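Local structure of ceramide very long chain fatty acid hydroxylase SCS7 (Saccharomyces cerevisiae, 4ZR1) at residues 116-121 / 200-205; 133-138 / 221-226; 204-207 / 213-216. The protein hydroxylates sphingolipid-associated very long chain fatty acids, probably at C-2 of those in dihydroceramides and phytoceramides, taking electrons from cytochrome b5 and probably using a dimetal centre. All coordinates share one frame; numbering follows the deposited sequence.

Four transmembrane helices supply all three contacts, which lie on one side of the chain's centre, and each is partly buried rather than wholly core or surface. Contact 1 joins helices 106-125 and 191-208 through the rims of two rings, the backbones far apart. Contact 2 brings helices 128-154 and 211-236 together backbone to backbone at paired glycines. Contact 3, between the consecutive helices 191-208 and 211-236, rests on an alanine methyl and two aromatic rings. Contacts 1 and 3 are neighbours, with Tyr215 packed on His118 and Val121, while Met119 on Phe135 ties contact 1 to contact 2. Bound hydrocarbon touches all three, meeting ring and lysine chain in contact 1, bare glycine backbone in contact 2 and a valine in contact 3.

Contact 1 (116-121 / 200-205); sequences VYHMGV and PFYKLV. With TRD (tridecane), chain L.
The helical turns bearing His118 and Tyr202 are well separated, their CA atoms 11.6 Å apart, and two long ring side chains span the interval. His118 NE2 comes to 3.6 Å from Tyr202 CE1, at the edge of the phenol and close to its plane. The rings meet rim to rim, with planes at 87° and neither lying over the other. Tyr202 reaches this point because its CG is anti to the backbone N (chi1 -180°), which carries the ring end nearer to the other helix. On the far nitrogen, His118 ND1 is hydrogen-bonded to Val114 O one turn back; this fixes the rotation of the imidazole and would favour the proton on ND1. The pair joins TM1 to TM3 within the four-helix transmembrane part of this sterol desaturase-family enzyme, where Phe218 of TM4 meets both rings edge-to-face. A bound tridecane runs over one face of Tyr202, its C8 lying 3.8 Å from Tyr202 CD2. The next residue, Lys203, is extended beyond CG and brings Lys203 CE to 3.5 Å from C7 of the same tridecane.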
# COMPACT_ATOMS: atom_id res chain seq x y z
N VAL A 116 10.25 -15.35 14.52
CA VAL A 116 11.22 -16.25 15.11
C VAL A 116 10.67 -17.01 16.32
O VAL A 116 11.00 -18.18 16.52
CB VAL A 116 12.50 -15.49 15.50
CG1 VAL A 116 13.44 -16.39 16.29
CG2 VAL A 116 13.19 -14.93 14.26
N TYR A 117 9.82 -16.37 17.12
CA TYR A 117 9.25 -17.05 18.28
C TYR A 117 8.29 -18.15 17.85
O TYR A 117 8.39 -19.28 18.34
CB TYR A 117 8.51 -16.07 19.19
CG TYR A 117 7.67 -16.77 20.25
CD1 TYR A 117 8.22 -17.17 21.46
CD2 TYR A 117 6.33 -17.06 20.01
CE1 TYR A 117 7.46 -17.82 22.41
CE2 TYR A 117 5.56 -17.71 20.95
CZ TYR A 117 6.12 -18.09 22.15
OH TYR A 117 5.34 -18.74 23.09
N HIS A 118 7.35 -17.83 16.96
CA HIS A 118 6.38 -18.83 16.52
C HIS A 118 7.04 -19.98 15.76
O HIS A 118 6.62 -21.13 15.89
CB HIS A 118 5.31 -18.18 15.64
CG HIS A 118 4.31 -17.38 16.40
ND1 HIS A 118 4.57 -16.10 16.85
CD2 HIS A 118 3.04 -17.66 16.78
CE1 HIS A 118 3.51 -15.64 17.49
NE2 HIS A 118 2.56 -16.56 17.45
N MET A 119 8.08 -19.68 14.99
CA MET A 119 8.76 -20.74 14.26
C MET A 119 9.60 -21.58 15.20
O MET A 119 9.65 -22.80 15.06
CB MET A 119 9.63 -20.16 13.13
CG MET A 119 10.22 -21.23 12.21
SD MET A 119 8.99 -22.42 11.59
CE MET A 119 9.94 -23.29 10.36
N GLY A 120 10.27 -20.93 16.14
CA GLY A 120 11.08 -21.64 17.12
C GLY A 120 10.27 -22.62 17.96
O GLY A 120 10.75 -23.71 18.25
N VAL A 121 9.05 -22.23 18.32
CA VAL A 121 8.13 -23.10 19.05
C VAL A 121 7.80 -24.34 18.24
O VAL A 121 7.85 -25.47 18.74
CB VAL A 121 6.80 -22.38 19.39
CG1 VAL A 121 5.77 -23.38 19.91
CG2 VAL A 121 7.02 -21.26 20.40
N PRO A 200 -7.62 -11.11 12.62
CA PRO A 200 -8.49 -12.18 12.11
C PRO A 200 -7.76 -13.32 11.39
O PRO A 200 -8.24 -14.45 11.41
CB PRO A 200 -9.43 -11.45 11.14
CG PRO A 200 -8.78 -10.15 10.85
CD PRO A 200 -8.02 -9.79 12.09
N PHE A 201 -6.62 -13.05 10.77
CA PHE A 201 -5.87 -14.13 10.14
C PHE A 201 -5.23 -15.04 11.18
O PHE A 201 -5.18 -16.26 11.01
CB PHE A 201 -4.81 -13.58 9.19
CG PHE A 201 -5.38 -12.99 7.92
CD1 PHE A 201 -5.83 -11.68 7.90
CD2 PHE A 201 -5.44 -13.75 6.76
CE1 PHE A 201 -6.35 -11.13 6.73
CE2 PHE A 201 -5.97 -13.20 5.59
CZ PHE A 201 -6.42 -11.89 5.57
N TYR A 202 -4.74 -14.45 12.28
CA TYR A 202 -4.13 -15.20 13.37
C TYR A 202 -5.12 -16.16 14.01
O TYR A 202 -4.80 -17.31 14.27
CB TYR A 202 -3.57 -14.23 14.41
CG TYR A 202 -2.89 -14.88 15.59
CD1 TYR A 202 -1.54 -15.20 15.55
CD2 TYR A 202 -3.60 -15.18 16.76
CE1 TYR A 202 -0.91 -15.78 16.63
CE2 TYR A 202 -2.97 -15.79 17.85
CZ TYR A 202 -1.62 -16.08 17.78
OH TYR A 202 -0.97 -16.67 18.84
N LYS A 203 -6.33 -15.67 14.26
CA LYS A 203 -7.38 -16.50 14.83
C LYS A 203 -7.80 -17.62 13.88
O LYS A 203 -8.02 -18.75 14.30
CB LYS A 203 -8.59 -15.63 15.21
CG LYS A 203 -8.23 -14.54 16.22
CD LYS A 203 -9.37 -13.57 16.45
CE LYS A 203 -8.96 -12.47 17.43
NZ LYS A 203 -10.12 -11.97 18.21
N LEU A 204 -7.89 -17.30 12.59
CA LEU A 204 -8.33 -18.28 11.61
C LEU A 204 -7.35 -19.47 11.50
O LEU A 204 -7.76 -20.62 11.55
CB LEU A 204 -8.51 -17.61 10.24
CG LEU A 204 -9.21 -18.43 9.15
CD1 LEU A 204 -10.60 -18.86 9.62
CD2 LEU A 204 -9.31 -17.64 7.86
N VAL A 205 -6.06 -19.16 11.35
CA VAL A 205 -5.01 -20.17 11.31
C VAL A 205 -5.00 -21.06 12.56
O VAL A 205 -4.89 -22.29 12.46
CB VAL A 205 -3.62 -19.51 11.16
CG1 VAL A 205 -2.51 -20.56 11.18
CG2 VAL A 205 -3.56 -18.70 9.89
C1 TRD L . -9.67 -13.62 22.75
C2 TRD L . -8.16 -13.78 22.72
C3 TRD L . -7.75 -14.46 21.43
C4 TRD L . -6.24 -14.62 21.40
C5 TRD L . -5.69 -13.99 20.14
C6 TRD L . -6.15 -12.55 20.07
C7 TRD L . -5.80 -11.95 18.72
C8 TRD L . -4.29 -11.91 18.55
C9 TRD L . -3.91 -10.84 17.55
C10 TRD L . -2.50 -11.11 17.09
C11 TRD L . -2.05 -10.03 16.13
C12 TRD L . -0.99 -10.61 15.21
C13 TRD L . 0.26 -10.95 15.99

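Contact 2 (133-138 / 221-226); sequences FLFCVG and GLFGYV. With TRD (tridecane), chain K.
Backbone packing brings Gly138 and Gly221 together: their CA atoms are only 4.1 Å apart, with no side chain on either residue to hold the helices off. The main chains can therefore touch directly, and Gly138 O receives a CA-H...O contact from Gly221 CA at 3.3 Å. The angle at the hydrogen, 132°, is well short of straight, so the contact is best read as a modest electrostatic supplement to close van der Waals packing.

Aromatic packing makes up the rest of the interface. Phe135 takes chi1 -179°, its CG anti to the backbone N, and this swings the ring end across to the neighbouring helix. There Phe135 CZ meets the root of the other side chain, 3.7 Å from Phe223 CB and 3.8 Å from Phe223 CG. The ring planes are inclined at 46°, with the centroids 5.7 Å apart. In the fold this joins TM2 to TM4, and Gly221 forms a GxxxG pattern with Gly217, the small-residue motif familiar from closely packed transmembrane helices.

Hydrocarbon contacts involve the same glycines. A tridecane molecule lies along the groove between the helices, with its C7 3.5 Å from Gly221 CA and its C11 3.8 Å from Gly138 CA. Its terminal carbon C13 rests against Val137 CG2. Its pocket also includes Trp142, Leu149 and Phe194, and a hydrocarbon bound here is consistent with an enzyme that handles long acyl chains. Beyond the glycine pair, an octyl glucoside detergent touches Gly224.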
# COMPACT_ATOMS: atom_id res chain seq x y z
N PHE A 133 8.42 -26.81 5.92
CA PHE A 133 7.51 -26.84 4.78
C PHE A 133 6.28 -25.98 5.05
O PHE A 133 5.84 -25.24 4.18
CB PHE A 133 7.06 -28.26 4.42
CG PHE A 133 5.94 -28.26 3.41
CD1 PHE A 133 6.16 -27.81 2.11
CD2 PHE A 133 4.66 -28.64 3.76
CE1 PHE A 133 5.14 -27.76 1.17
CE2 PHE A 133 3.62 -28.60 2.83
CZ PHE A 133 3.86 -28.16 1.52
N LEU A 134 5.73 -26.08 6.25
CA LEU A 134 4.54 -25.31 6.59
C LEU A 134 4.85 -23.81 6.70
O LEU A 134 3.99 -22.97 6.44
CB LEU A 134 3.93 -25.84 7.89
CG LEU A 134 3.25 -27.20 7.76
CD1 LEU A 134 2.66 -27.64 9.07
CD2 LEU A 134 2.15 -27.14 6.70
N PHE A 135 6.08 -23.49 7.09
CA PHE A 135 6.56 -22.11 7.05
C PHE A 135 6.45 -21.56 5.63
O PHE A 135 5.92 -20.47 5.42
CB PHE A 135 8.00 -22.04 7.54
CG PHE A 135 8.56 -20.65 7.56
CD1 PHE A 135 9.08 -20.08 6.40
CD2 PHE A 135 8.61 -19.92 8.73
CE1 PHE A 135 9.61 -18.80 6.42
CE2 PHE A 135 9.13 -18.65 8.76
CZ PHE A 135 9.64 -18.09 7.60
N CYS A 136 6.97 -22.32 4.67
CA CYS A 136 7.02 -21.89 3.28
C CYS A 136 5.63 -21.71 2.68
O CYS A 136 5.42 -20.78 1.91
CB CYS A 136 7.83 -22.89 2.44
SG CYS A 136 9.61 -22.91 2.87
N VAL A 137 4.68 -22.57 3.04
CA VAL A 137 3.32 -22.40 2.52
C VAL A 137 2.71 -21.15 3.13
O VAL A 137 1.86 -20.50 2.51
CB VAL A 137 2.40 -23.64 2.77
CG1 VAL A 137 3.14 -24.91 2.52
CG2 VAL A 137 1.85 -23.65 4.17
N GLY A 138 3.15 -20.79 4.34
CA GLY A 138 2.77 -19.53 4.95
C GLY A 138 3.18 -18.37 4.06
O GLY A 138 2.39 -17.46 3.80
N GLY A 221 3.59 -16.81 7.07
CA GLY A 221 2.74 -15.74 6.59
C GLY A 221 3.19 -14.38 7.10
O GLY A 221 3.19 -13.39 6.37
N LEU A 222 3.62 -14.34 8.37
CA LEU A 222 4.07 -13.10 8.96
C LEU A 222 5.39 -12.65 8.33
O LEU A 222 5.57 -11.46 8.02
CB LEU A 222 4.22 -13.24 10.48
CG LEU A 222 4.61 -11.96 11.21
CD1 LEU A 222 3.58 -10.89 10.96
CD2 LEU A 222 4.73 -12.23 12.69
N PHE A 223 6.31 -13.60 8.11
CA PHE A 223 7.60 -13.32 7.48
C PHE A 223 7.40 -12.79 6.06
O PHE A 223 8.11 -11.89 5.61
CB PHE A 223 8.48 -14.57 7.45
CG PHE A 223 9.78 -14.39 6.72
CD1 PHE A 223 10.85 -13.75 7.32
CD2 PHE A 223 9.95 -14.88 5.43
CE1 PHE A 223 12.05 -13.58 6.65
CE2 PHE A 223 11.14 -14.72 4.77
CZ PHE A 223 12.20 -14.08 5.38
N GLY A 224 6.42 -13.36 5.37
CA GLY A 224 6.07 -12.92 4.04
C GLY A 224 5.57 -11.50 4.05
O GLY A 224 5.90 -10.73 3.15
N TYR A 225 4.78 -11.14 5.07
CA TYR A 225 4.31 -9.76 5.19
C TYR A 225 5.49 -8.79 5.33
O TYR A 225 5.52 -7.75 4.66
CB TYR A 225 3.38 -9.58 6.40
CG TYR A 225 3.40 -8.14 6.84
CD1 TYR A 225 2.78 -7.16 6.08
CD2 TYR A 225 4.10 -7.75 7.99
CE1 TYR A 225 2.83 -5.82 6.46
CE2 TYR A 225 4.16 -6.41 8.37
CZ TYR A 225 3.52 -5.46 7.60
OH TYR A 225 3.58 -4.14 7.96
N VAL A 226 6.44 -9.13 6.20
CA VAL A 226 7.62 -8.30 6.42
C VAL A 226 8.45 -8.14 5.15
O VAL A 226 8.95 -7.05 4.86
CB VAL A 226 8.51 -8.87 7.53
CG1 VAL A 226 9.75 -8.01 7.68
CG2 VAL A 226 7.71 -8.94 8.83
C1 TRD K . -2.35 -7.77 6.38
C2 TRD K . -2.66 -9.07 7.11
C3 TRD K . -1.38 -9.89 7.24
C4 TRD K . -1.66 -11.34 7.58
C5 TRD K . -0.36 -12.08 7.86
C6 TRD K . -0.66 -13.46 8.41
C7 TRD K . -0.50 -14.51 7.33
C8 TRD K . -1.30 -15.77 7.65
C9 TRD K . -0.64 -16.99 7.01
C10 TRD K . -1.47 -18.25 7.13
C11 TRD K . -0.72 -19.45 6.56
C12 TRD K . -1.52 -20.73 6.75
C13 TRD K . -0.76 -21.97 6.30

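Contact 3 (204-207 / 213-216); sequences LVFA and WAYA
A backbone hydrogen bond from Ala207 N to Leu204 O, 3.2 Å long, spans the turn from which Val205 and Phe206 meet Ala214 and Tyr215. This bond reaches back three residues instead of four, in the manner of a 3-10 turn, close to where helix 191-208 ends. Across the interface the packing is apolar. Ala214 CB sits over one face of Phe206, 3.5 Å from the ring centroid and 17° off the ring normal, which makes a CH-pi contact. The methyl is displaced toward one side of the ring, nearest to Phe206 CD2. From its other flank the same methyl meets Val205 CG1 at 3.7 Å, so Ala214 fits between two consecutive residues of the facing helix.

Phe206 uses its rim as well as its face. Its CG is anti to the carbonyl carbon (chi1 -83°), an orientation that carries the far edge over Ala214 to Tyr215. Phe206 CE2 then points at the face of the phenol, 3.8 Å from Tyr215 CE2, in a T-shaped pair with planes at 90°. The two helices form the TM3-TM4 hairpin, joined by a very short connection that probably lies on the lumenal side. Tyr202 and His118 add further rings, the first meeting Phe206 and the second Tyr215, and a bound tridecane touches Val205. Because the contact between the helices relies on dispersion and on the weak polarity of C-H groups against pi clouds, its fit probably depends on shape: a small methyl over one ring face, and a ring edge set square against another face.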
# COMPACT_ATOMS: atom_id res chain seq x y z
N LEU A 204 -7.89 -17.30 12.59
CA LEU A 204 -8.33 -18.28 11.61
C LEU A 204 -7.35 -19.47 11.50
O LEU A 204 -7.76 -20.62 11.55
CB LEU A 204 -8.51 -17.61 10.24
CG LEU A 204 -9.21 -18.43 9.15
CD1 LEU A 204 -10.60 -18.86 9.62
CD2 LEU A 204 -9.31 -17.64 7.86
N VAL A 205 -6.06 -19.16 11.35
CA VAL A 205 -5.01 -20.17 11.31
C VAL A 205 -5.00 -21.06 12.56
O VAL A 205 -4.89 -22.29 12.46
CB VAL A 205 -3.62 -19.51 11.16
CG1 VAL A 205 -2.51 -20.56 11.18
CG2 VAL A 205 -3.56 -18.70 9.89
N PHE A 206 -5.11 -20.46 13.74
CA PHE A 206 -5.04 -21.22 14.99
C PHE A 206 -6.34 -21.94 15.32
O PHE A 206 -6.38 -22.77 16.22
CB PHE A 206 -4.61 -20.32 16.14
CG PHE A 206 -3.13 -20.12 16.23
CD1 PHE A 206 -2.52 -19.04 15.61
CD2 PHE A 206 -2.33 -21.03 16.92
CE1 PHE A 206 -1.16 -18.86 15.68
CE2 PHE A 206 -0.97 -20.85 16.99
CZ PHE A 206 -0.38 -19.77 16.37
N ALA A 207 -7.40 -21.62 14.57
CA ALA A 207 -8.68 -22.29 14.73
C ALA A 207 -8.82 -23.48 13.80
O ALA A 207 -9.53 -24.43 14.10
CB ALA A 207 -9.81 -21.31 14.51
N TRP A 213 1.32 -26.63 13.87
CA TRP A 213 1.25 -26.34 12.45
C TRP A 213 0.94 -24.86 12.25
O TRP A 213 1.36 -24.24 11.28
CB TRP A 213 0.17 -27.17 11.75
CG TRP A 213 0.40 -28.66 11.65
CD1 TRP A 213 1.17 -29.45 12.47
CD2 TRP A 213 -0.17 -29.54 10.67
NE1 TRP A 213 1.12 -30.76 12.05
CE2 TRP A 213 0.30 -30.84 10.95
CE3 TRP A 213 -1.02 -29.35 9.58
CZ2 TRP A 213 -0.06 -31.95 10.17
CZ3 TRP A 213 -1.38 -30.45 8.80
CH2 TRP A 213 -0.89 -31.73 9.10
N ALA A 214 0.16 -24.31 13.18
CA ALA A 214 -0.24 -22.91 13.12
C ALA A 214 0.95 -22.03 13.44
O ALA A 214 1.15 -21.00 12.81
CB ALA A 214 -1.39 -22.63 14.06
N TYR A 215 1.75 -22.44 14.42
CA TYR A 215 2.97 -21.72 14.76
C TYR A 215 3.86 -21.57 13.54
O TYR A 215 4.29 -20.45 13.22
CB TYR A 215 3.73 -22.42 15.88
CG TYR A 215 3.17 -22.10 17.24
CD1 TYR A 215 3.56 -20.95 17.92
CD2 TYR A 215 2.23 -22.93 17.84
CE1 TYR A 215 3.04 -20.64 19.15
CE2 TYR A 215 1.71 -22.63 19.08
CZ TYR A 215 2.12 -21.48 19.72
OH TYR A 215 1.60 -21.19 20.96
N ALA A 216 4.13 -22.68 12.86
CA ALA A 216 5.00 -22.68 11.69
C ALA A 216 4.35 -21.95 10.51
O ALA A 216 5.01 -21.19 9.81
CB ALA A 216 5.35 -24.10 11.29